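Long-range contacts in bilirubin-inducible fluorescent protein UnaG (Anguilla japonica, PDB 4I3C), which binds unconjugated bilirubin with high affinity inside a beta-barrel and, when excited in that complex, emits green fluorescence: residues A[9-14]-A[132-137]; A[22-27]-A[79-84]; A[39-44]-A[53-58]. The protein carries 1 engineered substitution. All blocks are in the same frame, centred on the assembly; numbering follows the deposited sequence.

Interaction 1 (A[9-14]-A[132-137]); sequences WKIADS and RSYRRA. With BLR (3-[5-[(Z)-(4-ethenyl-3-methyl-5-oxidanylidene-pyrrol-2-ylidene)methyl]-2-[[5-[(Z)-(3-ethenyl-4-methyl-5-oxidanylidene-pyrrol-2-ylidene)methyl]-3-(3-hydroxy-3-oxopropyl)-4-methyl-1H-pyrrol-2-yl]methyl]-4-methyl-1H-pyrrol-3-yl]propanoic acid), chain C.
The methyl tip of I11 and the phenol of Y134 form the dense inner side of this contact: CD1 rides over one ring face, offset toward the rim and 3.5 Å from CZ. I11 gets there with CG1 anti to its backbone N (chi1 -159°), though its CB starts out away from the partner strand. The same methyl lies over one face of the R132 guanidinium. Beyond it, Y134 OH donates to bilirubin O1D (2.7 Å); R132 NH1 also points at O1D, but is modelled implausibly close, so its bond is of doubtful strength. Here strands 7-15 and 128-135, first and last of the ten-stranded fatty-acid-binding-protein barrel, run antiparallel and close the wall, interrupted by a beta bulge between I11 and D13. There S133 O takes a good bond from D13 N (3.0 Å) on a lone pair and a weak one from A12 N, while S133 OG donates to D13 O. Further along, R136 CG sits over the six-membered ring of W9, 3.9 Å from its centroid; W9 NE1 is bonded to F5 O, R136 NH1 forms a salt bridge with E139, and NH2 bonds to V6 O. The solvent side is looser: K10 CD rests on A137, and R135 is exposed.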
# COMPACT_ATOMS: atom_id res chain seq x y z
N TRP A 9 -8.88 -8.11 4.45
CA TRP A 9 -9.27 -6.72 4.30
C TRP A 9 -9.93 -6.46 2.96
O TRP A 9 -9.93 -7.31 2.07
CB TRP A 9 -8.04 -5.84 4.46
CG TRP A 9 -7.46 -5.90 5.84
CD1 TRP A 9 -6.51 -6.76 6.29
CD2 TRP A 9 -7.83 -5.09 6.95
NE1 TRP A 9 -6.24 -6.52 7.61
CE2 TRP A 9 -7.04 -5.50 8.04
CE3 TRP A 9 -8.74 -4.05 7.13
CZ2 TRP A 9 -7.14 -4.90 9.30
CZ3 TRP A 9 -8.83 -3.46 8.37
CH2 TRP A 9 -8.04 -3.89 9.44
N LYS A 10 -10.48 -5.27 2.83
CA LYS A 10 -11.32 -4.92 1.70
C LYS A 10 -11.47 -3.42 1.62
O LYS A 10 -11.66 -2.76 2.64
CB LYS A 10 -12.70 -5.55 1.87
CG LYS A 10 -12.75 -7.05 1.68
CD LYS A 10 -14.15 -7.58 1.88
CE LYS A 10 -15.10 -7.07 0.81
NZ LYS A 10 -14.78 -7.57 -0.56
N ILE A 11 -11.37 -2.88 0.42
CA ILE A 11 -11.52 -1.44 0.24
C ILE A 11 -12.84 -0.98 0.83
O ILE A 11 -13.79 -1.74 0.92
CB ILE A 11 -11.50 -1.05 -1.24
CG1 ILE A 11 -11.13 0.43 -1.40
CG2 ILE A 11 -12.84 -1.32 -1.87
CD1 ILE A 11 -9.74 0.78 -0.88
N ALA A 12 -12.88 0.29 1.22
CA ALA A 12 -14.09 0.89 1.76
C ALA A 12 -14.24 2.31 1.24
O ALA A 12 -15.31 2.68 0.75
CB ALA A 12 -14.08 0.86 3.28
N ASP A 13 -13.17 3.09 1.33
CA ASP A 13 -13.21 4.47 0.82
C ASP A 13 -11.83 4.98 0.41
O ASP A 13 -10.84 4.72 1.08
CB ASP A 13 -13.81 5.39 1.88
CG ASP A 13 -14.86 6.33 1.31
OD1 ASP A 13 -14.82 6.61 0.09
OD2 ASP A 13 -15.74 6.78 2.08
N SER A 14 -11.79 5.73 -0.69
CA SER A 14 -10.55 6.27 -1.23
C SER A 14 -10.74 7.73 -1.65
O SER A 14 -11.86 8.17 -1.91
CB SER A 14 -10.08 5.44 -2.43
OG SER A 14 -9.07 6.13 -3.17
N ARG A 132 -6.84 6.09 1.64
CA ARG A 132 -7.80 5.01 1.49
C ARG A 132 -8.06 4.32 2.83
O ARG A 132 -7.27 4.40 3.77
CB ARG A 132 -7.33 3.98 0.46
CG ARG A 132 -5.95 4.23 -0.12
CD ARG A 132 -5.59 3.10 -1.06
NE ARG A 132 -6.60 2.92 -2.10
CZ ARG A 132 -6.49 2.06 -3.11
NH1 ARG A 132 -5.42 1.30 -3.22
NH2 ARG A 132 -7.46 1.97 -4.01
N SER A 133 -9.18 3.60 2.87
CA SER A 133 -9.71 3.05 4.09
C SER A 133 -10.26 1.67 3.79
O SER A 133 -11.09 1.52 2.90
CB SER A 133 -10.84 3.95 4.60
OG SER A 133 -11.93 3.95 3.70
N TYR A 134 -9.78 0.67 4.53
CA TYR A 134 -10.22 -0.71 4.31
C TYR A 134 -10.93 -1.23 5.54
O TYR A 134 -10.65 -0.80 6.66
CB TYR A 134 -9.03 -1.62 4.03
CG TYR A 134 -8.29 -1.35 2.75
CD1 TYR A 134 -8.17 -2.34 1.78
CD2 TYR A 134 -7.69 -0.13 2.51
CE1 TYR A 134 -7.48 -2.10 0.61
CE2 TYR A 134 -7.00 0.12 1.35
CZ TYR A 134 -6.90 -0.87 0.40
OH TYR A 134 -6.21 -0.62 -0.77
N ARG A 135 -11.84 -2.16 5.33
CA ARG A 135 -12.47 -2.87 6.42
C ARG A 135 -12.18 -4.35 6.23
O ARG A 135 -12.02 -4.81 5.10
CB ARG A 135 -13.97 -2.62 6.42
CG ARG A 135 -14.77 -3.78 5.88
CD ARG A 135 -16.20 -3.76 6.37
NE ARG A 135 -17.09 -3.07 5.44
CZ ARG A 135 -17.99 -3.66 4.65
NH1 ARG A 135 -18.15 -4.98 4.67
NH2 ARG A 135 -18.74 -2.93 3.84
N ARG A 136 -12.13 -5.10 7.33
CA ARG A 136 -12.01 -6.54 7.26
C ARG A 136 -13.20 -7.14 6.55
O ARG A 136 -14.30 -6.61 6.65
CB ARG A 136 -11.92 -7.14 8.66
CG ARG A 136 -10.54 -7.12 9.24
CD ARG A 136 -10.56 -7.53 10.69
NE ARG A 136 -9.34 -7.11 11.37
CZ ARG A 136 -8.20 -7.78 11.35
NH1 ARG A 136 -8.09 -8.92 10.68
NH2 ARG A 136 -7.15 -7.32 12.00
N ALA A 137 -13.00 -8.25 5.85
CA ALA A 137 -14.11 -8.95 5.21
C ALA A 137 -15.23 -9.27 6.21
O ALA A 137 -15.68 -10.41 6.31
CB ALA A 137 -13.59 -10.22 4.54
CHA BLR C . -2.23 -2.12 -3.60
NA BLR C . -0.80 -2.54 -1.58
C1A BLR C . -1.02 -2.63 -2.91
C2A BLR C . 0.08 -3.25 -3.50
C3A BLR C . 0.96 -3.54 -2.48
C4A BLR C . 0.40 -3.10 -1.29
CMA BLR C . 2.28 -4.22 -2.60
CAA BLR C . 0.24 -3.54 -4.95
CBA BLR C . 0.11 -2.28 -5.74
CGA BLR C . 0.78 -2.33 -7.06
O1A BLR C . 0.35 -3.09 -7.98
O2A BLR C . 1.77 -1.59 -7.28
CHB BLR C . 1.03 -3.22 0.06
NB BLR C . -1.09 -2.80 1.38
C1B BLR C . 0.30 -3.21 1.22
C2B BLR C . 0.76 -3.59 2.44
C3B BLR C . -0.07 -3.51 3.34
C4B BLR C . -1.44 -2.99 2.92
CMB BLR C . 2.14 -4.08 2.67
OB BLR C . -2.46 -2.78 3.54
CAB BLR C . 0.22 -3.88 4.75
CBB BLR C . 0.79 -2.97 5.59
NC BLR C . -3.74 -0.83 -8.23
C1C BLR C . -4.06 -1.37 -9.70
C2C BLR C . -3.17 -0.40 -10.45
C3C BLR C . -2.56 0.40 -9.74
C4C BLR C . -2.80 0.27 -8.42
CMC BLR C . -3.04 -0.42 -11.92
OC BLR C . -4.77 -2.28 -10.09
CAC BLR C . -1.64 1.43 -10.29
CBC BLR C . -2.16 2.45 -11.02
CHD BLR C . -2.26 1.03 -7.43
ND BLR C . -2.43 -0.80 -5.72
C1D BLR C . -2.06 0.44 -6.08
C2D BLR C . -1.43 1.12 -4.90
C3D BLR C . -1.44 0.26 -3.88
C4D BLR C . -2.06 -0.98 -4.34
CMD BLR C . -0.89 2.50 -4.86
CAD BLR C . -0.91 0.51 -2.51
CBD BLR C . -1.78 1.49 -1.79
CGD BLR C . -2.80 0.76 -0.98
O1D BLR C . -3.85 0.32 -1.54
O2D BLR C . -2.64 0.57 0.25

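Interaction 2 (A[22-27]-A[79-84]). With BLR (3-[5-[(Z)-(4-ethenyl-3-methyl-5-oxidanylidene-pyrrol-2-ylidene)methyl]-2-[[5-[(Z)-(3-ethenyl-4-methyl-5-oxidanylidene-pyrrol-2-ylidene)methyl]-3-(3-hydroxy-3-oxopropyl)-4-methyl-1H-pyrrol-2-yl]methyl]-4-methyl-1H-pyrrol-3-yl]propanoic acid), chain C.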
# COMPACT_ATOMS: atom_id res chain seq x y z
N LYS A 22 -0.57 10.00 -10.42
CA LYS A 22 0.04 10.92 -11.39
C LYS A 22 1.34 11.51 -10.85
O LYS A 22 2.32 11.63 -11.58
CB LYS A 22 -0.95 12.05 -11.73
CG LYS A 22 -0.56 13.44 -11.25
CD LYS A 22 -1.79 14.31 -11.07
CE LYS A 22 -1.58 15.74 -11.54
NZ LYS A 22 -1.62 15.83 -13.02
N ALA A 23 1.35 11.85 -9.57
CA ALA A 23 2.52 12.43 -8.93
C ALA A 23 3.69 11.47 -9.07
O ALA A 23 4.85 11.87 -9.05
CB ALA A 23 2.24 12.71 -7.46
N ILE A 24 3.36 10.19 -9.21
CA ILE A 24 4.36 9.14 -9.31
C ILE A 24 4.44 8.62 -10.74
O ILE A 24 4.79 7.47 -10.98
CB ILE A 24 4.04 8.01 -8.32
CG1 ILE A 24 2.77 7.26 -8.73
CG2 ILE A 24 3.86 8.58 -6.92
CD1 ILE A 24 2.41 6.11 -7.80
N GLY A 25 4.13 9.50 -11.69
CA GLY A 25 4.27 9.20 -13.10
C GLY A 25 3.57 7.94 -13.55
O GLY A 25 4.21 6.98 -13.98
N ALA A 26 2.24 7.92 -13.45
CA ALA A 26 1.44 6.83 -13.99
C ALA A 26 0.58 7.36 -15.14
O ALA A 26 0.05 8.47 -15.06
CB ALA A 26 0.56 6.22 -12.91
N PRO A 27 0.44 6.57 -16.22
CA PRO A 27 -0.45 7.04 -17.27
C PRO A 27 -1.90 7.07 -16.81
O PRO A 27 -2.30 6.25 -15.98
CB PRO A 27 -0.27 6.01 -18.38
CG PRO A 27 0.22 4.79 -17.69
CD PRO A 27 1.08 5.29 -16.57
N PRO A 79 5.74 -2.18 -8.95
CA PRO A 79 4.32 -1.83 -8.88
C PRO A 79 3.64 -1.76 -10.23
O PRO A 79 4.24 -2.08 -11.26
CB PRO A 79 4.33 -0.44 -8.22
CG PRO A 79 5.72 -0.26 -7.66
CD PRO A 79 6.61 -1.07 -8.54
N SER A 80 2.39 -1.32 -10.21
CA SER A 80 1.53 -1.36 -11.38
C SER A 80 1.72 -0.11 -12.23
O SER A 80 1.42 -0.11 -13.43
CB SER A 80 0.09 -1.49 -10.92
OG SER A 80 -0.05 -2.58 -10.02
N ASP A 81 2.23 0.94 -11.61
CA ASP A 81 2.52 2.20 -12.30
C ASP A 81 3.68 2.03 -13.28
O ASP A 81 3.94 2.91 -14.09
CB ASP A 81 2.89 3.25 -11.26
CG ASP A 81 4.09 2.83 -10.44
OD1 ASP A 81 5.11 2.44 -11.05
OD2 ASP A 81 4.01 2.87 -9.20
N ARG A 82 4.38 0.91 -13.17
CA ARG A 82 5.49 0.59 -14.06
C ARG A 82 6.68 1.47 -13.74
O ARG A 82 7.16 2.23 -14.59
CB ARG A 82 5.06 0.76 -15.52
CG ARG A 82 3.66 0.24 -15.77
CD ARG A 82 3.17 0.43 -17.19
NE ARG A 82 2.08 -0.50 -17.45
CZ ARG A 82 1.14 -0.35 -18.38
NH1 ARG A 82 1.12 0.72 -19.16
NH2 ARG A 82 0.20 -1.28 -18.51
N ARG A 83 7.16 1.36 -12.51
CA ARG A 83 8.30 2.13 -12.05
C ARG A 83 9.57 1.29 -12.08
O ARG A 83 9.63 0.22 -11.47
CB ARG A 83 8.07 2.66 -10.64
CG ARG A 83 7.87 4.15 -10.58
CD ARG A 83 6.81 4.54 -9.58
NE ARG A 83 7.28 4.47 -8.21
CZ ARG A 83 6.50 4.26 -7.16
NH1 ARG A 83 5.20 4.08 -7.31
NH2 ARG A 83 7.03 4.22 -5.94
N LYS A 84 10.57 1.78 -12.79
CA LYS A 84 11.85 1.09 -12.90
C LYS A 84 12.81 1.54 -11.81
O LYS A 84 13.32 2.66 -11.85
CB LYS A 84 12.46 1.37 -14.27
CG LYS A 84 11.50 1.16 -15.41
CD LYS A 84 10.83 -0.19 -15.35
CE LYS A 84 9.82 -0.34 -16.47
NZ LYS A 84 10.34 0.22 -17.74
CHA BLR C . -2.23 -2.12 -3.60
NA BLR C . -0.80 -2.54 -1.58
C1A BLR C . -1.02 -2.63 -2.91
C2A BLR C . 0.08 -3.25 -3.50
C3A BLR C . 0.96 -3.54 -2.48
C4A BLR C . 0.40 -3.10 -1.29
CMA BLR C . 2.28 -4.22 -2.60
CAA BLR C . 0.24 -3.54 -4.95
CBA BLR C . 0.11 -2.28 -5.74
CGA BLR C . 0.78 -2.33 -7.06
O1A BLR C . 0.35 -3.09 -7.98
O2A BLR C . 1.77 -1.59 -7.28
CHB BLR C . 1.03 -3.22 0.06
NB BLR C . -1.09 -2.80 1.38
C1B BLR C . 0.30 -3.21 1.22
C2B BLR C . 0.76 -3.59 2.44
C3B BLR C . -0.07 -3.51 3.34
C4B BLR C . -1.44 -2.99 2.92
CMB BLR C . 2.14 -4.08 2.67
OB BLR C . -2.46 -2.78 3.54
CAB BLR C . 0.22 -3.88 4.75
CBB BLR C . 0.79 -2.97 5.59
NC BLR C . -3.74 -0.83 -8.23
C1C BLR C . -4.06 -1.37 -9.70
C2C BLR C . -3.17 -0.40 -10.45
C3C BLR C . -2.56 0.40 -9.74
C4C BLR C . -2.80 0.27 -8.42
CMC BLR C . -3.04 -0.42 -11.92
OC BLR C . -4.77 -2.28 -10.09
CAC BLR C . -1.64 1.43 -10.29
CBC BLR C . -2.16 2.45 -11.02
CHD BLR C . -2.26 1.03 -7.43
ND BLR C . -2.43 -0.80 -5.72
C1D BLR C . -2.06 0.44 -6.08
C2D BLR C . -1.43 1.12 -4.90
C3D BLR C . -1.44 0.26 -3.88
C4D BLR C . -2.06 -0.98 -4.34
CMD BLR C . -0.89 2.50 -4.86
CAD BLR C . -0.91 0.51 -2.51
CBD BLR C . -1.78 1.49 -1.79
CGD BLR C . -2.80 0.76 -0.98
O1D BLR C . -3.85 0.32 -1.54
O2D BLR C . -2.64 0.57 0.25
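Two irregular chain pieces meet here, with no backbone bond between them: 22-27 is the end of helix 17-23 and the turn after it, 79-84 is a loop, and their backbones come nearest at A26 and D81, whose CA atoms are 5.0 Å apart. I24 is the first residue to leave the helix, and G25, at positive phi, turns the chain and returns its N-H to K22 O. I24 and D81 carry the largest shares of the contact. The CG1 branch of I24 lies between backbone N and carbonyl carbon (chi1 68°) and extends straight on, carrying CD1 to 3.5 Å from R83 NH1 and 3.9 Å from D81 OD2. The methyl lies against an ion pair, and the I24 side chain runs at about a right angle to both charged ones. Within the loop R83 NH1 bridges to D81 OD2 at 2.5 Å, meeting the carboxylate from above its plane, 37° out of it. Bends at chi2 and chi3 fold the arginine back to this position; NH2 goes on to Q101 OE1, and W103 adds a cation-pi contact. A26 CB packs on D81 CB at 4.1 Å, and R82 reaches the ring of P27 only loosely. Earlier in the loop, S80 N donates to a propionate oxygen of bilirubin, O2A, at 3.0 Å, while P79 CB lies close to the same oxygen. The arrangement corresponds to the portal end as in other fatty-acid-binding proteins, where the helical lid meets a loop between strands, here 75-77 and 86-93, beside the ligand.

Interaction 3 (A[39-44]-A[53-58]). Engineered in segment 53-58: Q57 (natural residue Asn). With BLR (3-[5-[(Z)-(4-ethenyl-3-methyl-5-oxidanylidene-pyrrol-2-ylidene)methyl]-2-[[5-[(Z)-(3-ethenyl-4-methyl-5-oxidanylidene-pyrrol-2-ylidene)methyl]-3-(3-hydroxy-3-oxopropyl)-4-methyl-1H-pyrrol-2-yl]methyl]-4-methyl-1H-pyrrol-3-yl]propanoic acid), chain C.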
# COMPACT_ATOMS: atom_id res chain seq x y z
N PRO A 39 -9.37 -3.45 -4.11
CA PRO A 39 -8.41 -4.49 -3.75
C PRO A 39 -8.73 -5.18 -2.44
O PRO A 39 -9.23 -4.56 -1.50
CB PRO A 39 -7.09 -3.73 -3.62
CG PRO A 39 -7.50 -2.36 -3.20
CD PRO A 39 -8.83 -2.10 -3.84
N THR A 40 -8.42 -6.46 -2.39
CA THR A 40 -8.71 -7.29 -1.24
C THR A 40 -7.39 -7.83 -0.72
O THR A 40 -6.78 -8.72 -1.32
CB THR A 40 -9.61 -8.46 -1.64
OG1 THR A 40 -10.84 -7.95 -2.16
CG2 THR A 40 -9.88 -9.36 -0.45
N LEU A 41 -6.94 -7.28 0.41
CA LEU A 41 -5.65 -7.65 0.97
C LEU A 41 -5.75 -8.97 1.72
O LEU A 41 -6.84 -9.41 2.08
CB LEU A 41 -5.16 -6.58 1.95
CG LEU A 41 -5.46 -5.10 1.66
CD1 LEU A 41 -5.27 -4.31 2.94
CD2 LEU A 41 -4.58 -4.57 0.55
N TYR A 42 -4.60 -9.57 1.97
CA TYR A 42 -4.50 -10.74 2.82
C TYR A 42 -3.18 -10.60 3.53
O TYR A 42 -2.13 -10.95 3.00
CB TYR A 42 -4.51 -12.03 2.00
CG TYR A 42 -5.71 -12.19 1.09
CD1 TYR A 42 -6.83 -12.90 1.51
CD2 TYR A 42 -5.73 -11.62 -0.17
CE1 TYR A 42 -7.92 -13.05 0.68
CE2 TYR A 42 -6.82 -11.77 -1.00
CZ TYR A 42 -7.91 -12.49 -0.57
OH TYR A 42 -9.01 -12.64 -1.39
N ILE A 43 -3.23 -10.05 4.74
CA ILE A 43 -2.02 -9.70 5.46
C ILE A 43 -1.75 -10.65 6.62
O ILE A 43 -2.67 -11.09 7.31
CB ILE A 43 -2.03 -8.22 5.96
CG1 ILE A 43 -3.43 -7.77 6.37
CG2 ILE A 43 -1.59 -7.29 4.86
CD1 ILE A 43 -3.54 -6.24 6.39
N SER A 44 -0.48 -10.99 6.80
CA SER A 44 -0.02 -11.84 7.88
C SER A 44 1.49 -11.64 8.04
O SER A 44 2.09 -10.88 7.28
CB SER A 44 -0.36 -13.32 7.62
OG SER A 44 -0.13 -13.68 6.27
N VAL A 53 2.32 -10.11 2.84
CA VAL A 53 1.05 -9.49 2.49
C VAL A 53 0.64 -9.92 1.09
O VAL A 53 1.49 -10.26 0.27
CB VAL A 53 1.19 -7.97 2.53
CG1 VAL A 53 -0.09 -7.29 2.07
CG2 VAL A 53 1.64 -7.52 3.93
N LYS A 54 -0.66 -9.91 0.81
CA LYS A 54 -1.12 -10.19 -0.55
C LYS A 54 -2.22 -9.24 -1.00
O LYS A 54 -2.92 -8.66 -0.17
CB LYS A 54 -1.63 -11.62 -0.65
CG LYS A 54 -2.06 -11.99 -2.05
CD LYS A 54 -2.29 -13.48 -2.16
CE LYS A 54 -3.72 -13.84 -1.82
NZ LYS A 54 -4.28 -14.80 -2.81
N ILE A 55 -2.39 -9.12 -2.31
CA ILE A 55 -3.39 -8.22 -2.88
C ILE A 55 -4.08 -8.80 -4.11
O ILE A 55 -3.47 -8.92 -5.18
CB ILE A 55 -2.74 -6.87 -3.29
CG1 ILE A 55 -1.83 -6.34 -2.19
CG2 ILE A 55 -3.81 -5.84 -3.64
CD1 ILE A 55 -0.39 -6.20 -2.63
N GLU A 56 -5.36 -9.16 -3.96
CA GLU A 56 -6.24 -9.40 -5.10
C GLU A 56 -7.00 -8.12 -5.46
O GLU A 56 -8.07 -7.86 -4.92
CB GLU A 56 -7.27 -10.48 -4.77
CG GLU A 56 -6.74 -11.90 -4.77
CD GLU A 56 -7.83 -12.91 -5.08
OE1 GLU A 56 -8.94 -12.49 -5.47
OE2 GLU A 56 -7.58 -14.12 -4.94
N GLN A 57 -6.47 -7.33 -6.40
CA GLN A 57 -7.04 -6.02 -6.71
C GLN A 57 -8.42 -6.19 -7.34
O GLN A 57 -9.45 -6.04 -6.67
CB GLN A 57 -6.12 -5.21 -7.63
CG GLN A 57 -5.80 -3.82 -7.13
CD GLN A 57 -4.42 -3.72 -6.53
OE1 GLN A 57 -4.26 -3.33 -5.38
NE2 GLN A 57 -3.41 -4.07 -7.31
N GLY A 58 -8.44 -6.49 -8.64
CA GLY A 58 -9.67 -6.75 -9.35
C GLY A 58 -9.79 -5.95 -10.63
O GLY A 58 -8.79 -5.42 -11.13
CHA BLR C . -2.23 -2.12 -3.60
NA BLR C . -0.80 -2.54 -1.58
C1A BLR C . -1.02 -2.63 -2.91
C2A BLR C . 0.08 -3.25 -3.50
C3A BLR C . 0.96 -3.54 -2.48
C4A BLR C . 0.40 -3.10 -1.29
CMA BLR C . 2.28 -4.22 -2.60
CAA BLR C . 0.24 -3.54 -4.95
CBA BLR C . 0.11 -2.28 -5.74
CGA BLR C . 0.78 -2.33 -7.06
O1A BLR C . 0.35 -3.09 -7.98
O2A BLR C . 1.77 -1.59 -7.28
CHB BLR C . 1.03 -3.22 0.06
NB BLR C . -1.09 -2.80 1.38
C1B BLR C . 0.30 -3.21 1.22
C2B BLR C . 0.76 -3.59 2.44
C3B BLR C . -0.07 -3.51 3.34
C4B BLR C . -1.44 -2.99 2.92
CMB BLR C . 2.14 -4.08 2.67
OB BLR C . -2.46 -2.78 3.54
CAB BLR C . 0.22 -3.88 4.75
CBB BLR C . 0.79 -2.97 5.59
NC BLR C . -3.74 -0.83 -8.23
C1C BLR C . -4.06 -1.37 -9.70
C2C BLR C . -3.17 -0.40 -10.45
C3C BLR C . -2.56 0.40 -9.74
C4C BLR C . -2.80 0.27 -8.42
CMC BLR C . -3.04 -0.42 -11.92
OC BLR C . -4.77 -2.28 -10.09
CAC BLR C . -1.64 1.43 -10.29
CBC BLR C . -2.16 2.45 -11.02
CHD BLR C . -2.26 1.03 -7.43
ND BLR C . -2.43 -0.80 -5.72
C1D BLR C . -2.06 0.44 -6.08
C2D BLR C . -1.43 1.12 -4.90
C3D BLR C . -1.44 0.26 -3.88
C4D BLR C . -2.06 -0.98 -4.34
CMD BLR C . -0.89 2.50 -4.86
CAD BLR C . -0.91 0.51 -2.51
CBD BLR C . -1.78 1.49 -1.79
CGD BLR C . -2.80 0.76 -0.98
O1D BLR C . -3.85 0.32 -1.54
O2D BLR C . -2.64 0.57 0.25
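K54 runs alongside the ring of Y42 on the outer face of this strand pair, and the lysine can be followed along it. K54 CB rests on Y42 CB at 3.9 Å. A chi1 of -177° sends CG opposite the backbone N and past CD2 of the ring, and after the bend at chi3 CE comes down to 3.4 Å from that CD2. NZ ends over the ring face as a cation-pi partner, 4.7 Å from the centroid, with E56 OE2 as a second, long ion-pair partner. E56 CG meets the far part of the ring at CE2, 3.8 Å away, its carboxylate plane turned 59° from the ring. Strands 40-45 and 50-56 form an antiparallel beta hairpin of the barrel wall, joined by a regular pair of N-H to O bonds between T40 and E56; those between Y42 and K54 are more bent. The other face, carrying L41, I43, V53 and I55, lines the bilirubin pocket: L41 CD1 approaches the lactam oxygen OB at 3.3 Å, and V53 CG2 approaches the methyl CMB. At the end of the hairpin away from its turn, P39 CB packs against OE1 of Q57, an engineered residue replacing the natural Asn, at 3.4 Å. That oxygen accepts a weak bond from bilirubin ND, 3.1 Å away. P39 also touches I11 on the adjacent strand 7-15 and Y134 on 128-135, the strand beyond.

In the fold
Interactions 1 and 3 belong to one sheet: strands 7-15 and 40-45 are neighbours in it, and the two contacts touch where W9 and Y134 pack on residues of 39-44. Interaction 2 sits apart, its centre about 22 Å from that of interaction 1 and 19 Å from that of interaction 3. All three border bilirubin. Interaction 3 is the most buried and offers mainly apolar side chains; interactions 1 and 2 are only partly buried, with exposed residues on their outer sides. Interaction 1 gives a phenol and a guanidinium to one propionate, interaction 2 a backbone N-H to the other. Strand pairing holds the first and third; side-chain packing alone joins the second.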